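PDB 4X00: putative hydrolase from Burkholderia cenocepacia, which probably hydrolyses ester bonds, as a putative aryl esterase of the alpha/beta hydrolase fold. Local coordinates for residues Ile38-Leu43 with Asp92-Ile97. Residues are numbered along the deposited sequence; the frame is centred on the assembly and turned at random.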
loop_
_atom_site.group_PDB
_atom_site.type_symbol
_atom_site.label_atom_id
_atom_site.label_comp_id
_atom_site.label_asym_id
_atom_site.label_seq_id
_atom_site.Cartn_x
_atom_site.Cartn_y
_atom_site.Cartn_z
ATOM N N ILE A 38 -6.178 7.204 -5.252
ATOM C CA ILE A 38 -6.016 5.765 -5.469
ATOM C C ILE A 38 -5.265 5.169 -4.292
ATOM O O ILE A 38 -4.136 5.598 -3.989
ATOM C CB ILE A 38 -5.268 5.487 -6.777
ATOM C CG1 ILE A 38 -6.064 6.020 -7.983
ATOM C CG2 ILE A 38 -4.995 4.009 -6.919
ATOM C CD1 ILE A 38 -5.262 6.043 -9.299
ATOM N N PHE A 39 -5.938 4.224 -3.615
ATOM C CA PHE A 39 -5.409 3.541 -2.443
ATOM C C PHE A 39 -4.784 2.213 -2.843
ATOM O O PHE A 39 -5.409 1.433 -3.567
ATOM C CB PHE A 39 -6.508 3.268 -1.431
ATOM C CG PHE A 39 -7.146 4.512 -0.882
ATOM C CD1 PHE A 39 -8.207 5.099 -1.545
ATOM C CD2 PHE A 39 -6.706 5.069 0.322
ATOM C CE1 PHE A 39 -8.824 6.242 -1.024
ATOM C CE2 PHE A 39 -7.303 6.216 0.851
ATOM C CZ PHE A 39 -8.366 6.792 0.177
ATOM N N ILE A 40 -3.568 1.963 -2.360
ATOM C CA ILE A 40 -2.776 0.784 -2.716
ATOM C C ILE A 40 -2.426 0.070 -1.440
ATOM O O ILE A 40 -1.697 0.623 -0.611
ATOM C CB ILE A 40 -1.487 1.184 -3.451
ATOM C CG1 ILE A 40 -1.808 2.135 -4.607
ATOM C CG2 ILE A 40 -0.761 -0.068 -3.969
ATOM C CD1 ILE A 40 -0.605 2.962 -5.035
ATOM N N HIS A 41 -2.993 -1.113 -1.221
ATOM C CA HIS A 41 -2.791 -1.807 0.042
ATOM C C HIS A 41 -1.426 -2.512 0.120
ATOM O O HIS A 41 -0.602 -2.399 -0.794
ATOM C CB HIS A 41 -3.929 -2.812 0.293
ATOM C CG HIS A 41 -3.939 -3.974 -0.658
ATOM N ND1 HIS A 41 -3.131 -5.084 -0.501
ATOM C CD2 HIS A 41 -4.686 -4.206 -1.770
ATOM C CE1 HIS A 41 -3.368 -5.942 -1.493
ATOM N NE2 HIS A 41 -4.328 -5.446 -2.261
ATOM N N GLY A 42 -1.191 -3.202 1.235
ATOM C CA GLY A 42 0.087 -3.834 1.501
ATOM C C GLY A 42 -0.003 -5.350 1.501
ATOM O O GLY A 42 -1.032 -5.944 1.146
ATOM N N LEU A 43 1.085 -5.961 1.920
ATOM C CA LEU A 43 1.214 -7.415 1.832
ATOM C C LEU A 43 0.131 -8.117 2.647
ATOM O O LEU A 43 -0.098 -7.757 3.818
ATOM C CB LEU A 43 2.591 -7.834 2.344
ATOM C CG LEU A 43 2.871 -9.339 2.257
ATOM C CD1 LEU A 43 2.814 -9.878 0.802
ATOM C CD2 LEU A 43 4.224 -9.609 2.885
ATOM N N ASP A 92 3.255 -1.330 -13.322
ATOM C CA ASP A 92 2.402 -1.336 -14.516
ATOM C C ASP A 92 0.940 -1.611 -14.180
ATOM O O ASP A 92 0.052 -1.093 -14.865
ATOM C CB ASP A 92 2.895 -2.359 -15.543
ATOM C CG ASP A 92 4.208 -1.962 -16.201
ATOM O OD1 ASP A 92 4.677 -0.803 -16.078
ATOM O OD2 ASP A 92 4.777 -2.832 -16.878
ATOM N N ASP A 93 0.678 -2.405 -13.139
ATOM C CA ASP A 93 -0.696 -2.598 -12.684
ATOM C C ASP A 93 -1.288 -1.247 -12.277
ATOM O O ASP A 93 -2.411 -0.910 -12.661
ATOM C CB ASP A 93 -0.789 -3.546 -11.462
ATOM C CG ASP A 93 -0.369 -4.985 -11.754
ATOM O OD1 ASP A 93 -0.348 -5.389 -12.917
ATOM O OD2 ASP A 93 -0.101 -5.710 -10.773
ATOM N N LEU A 94 -0.543 -0.496 -11.461
ATOM C CA LEU A 94 -0.988 0.814 -11.017
ATOM C C LEU A 94 -1.186 1.748 -12.226
ATOM O O LEU A 94 -2.213 2.436 -12.317
ATOM C CB LEU A 94 0.007 1.399 -10.034
ATOM C CG LEU A 94 -0.317 2.825 -9.588
ATOM C CD1 LEU A 94 -1.710 2.923 -8.931
ATOM C CD2 LEU A 94 0.773 3.272 -8.644
ATOM N N ALA A 95 -0.246 1.743 -13.175
ATOM C CA ALA A 95 -0.385 2.599 -14.345
ATOM C C ALA A 95 -1.646 2.246 -15.135
ATOM O O ALA A 95 -2.320 3.125 -15.671
ATOM C CB ALA A 95 0.844 2.493 -15.232
ATOM N N ALA A 96 -1.964 0.952 -15.210
ATOM C CA ALA A 96 -3.134 0.524 -15.953
ATOM C C ALA A 96 -4.415 1.023 -15.290
ATOM O O ALA A 96 -5.363 1.424 -15.971
ATOM C CB ALA A 96 -3.148 -0.992 -16.082
ATOM N N ILE A 97 -4.459 0.978 -13.963
ATOM C CA ILE A 97 -5.611 1.535 -13.255
ATOM C C ILE A 97 -5.718 3.051 -13.432
ATOM O O ILE A 97 -6.806 3.545 -13.698
ATOM C CB ILE A 97 -5.542 1.131 -11.811
ATOM C CG1 ILE A 97 -5.904 -0.368 -11.797
ATOM C CG2 ILE A 97 -6.471 1.972 -10.901
ATOM C CD1 ILE A 97 -5.621 -1.044 -10.571
#
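L94 of helix 87-100 packs on I38 and I40 of strand 36-40, where a helix lies against the central sheet of the alpha/beta hydrolase fold. The contact is apolar and buried, and no hydrogen bond crosses it. From CB, which points toward the strand, the L94 side chain runs to CG, anti to the backbone N (chi1 176°). There it forks into two methyls. CD1 reaches both isoleucines, 4.0 Å from CG2 of I38 and 4.0 Å from CD1 of I40. CD2 meets only I40 of the strand segment, with L94 CD2 to I40 CD1 at 3.9 Å. The I40 and L94 side chains cross at about a right angle, and the I40 end methyl lies near both L94 branches. I38 uses its short branch instead. Y67 of the neighbouring strand 63-67 and Y121 of helix 113-125 also touch L94. I40 also touches the GxSxG sequence that joins strand 107-111 to helix 113-125, consistent with a nucleophile elbow. Past the strand end, the H41 ring reaches the backbone of the next residue. H41 NE2 is hydrogen-bonded to the backbone N of L69, and ND1 donates to G42 O at 2.8 Å, with the acceptor 3° out of the ring plane.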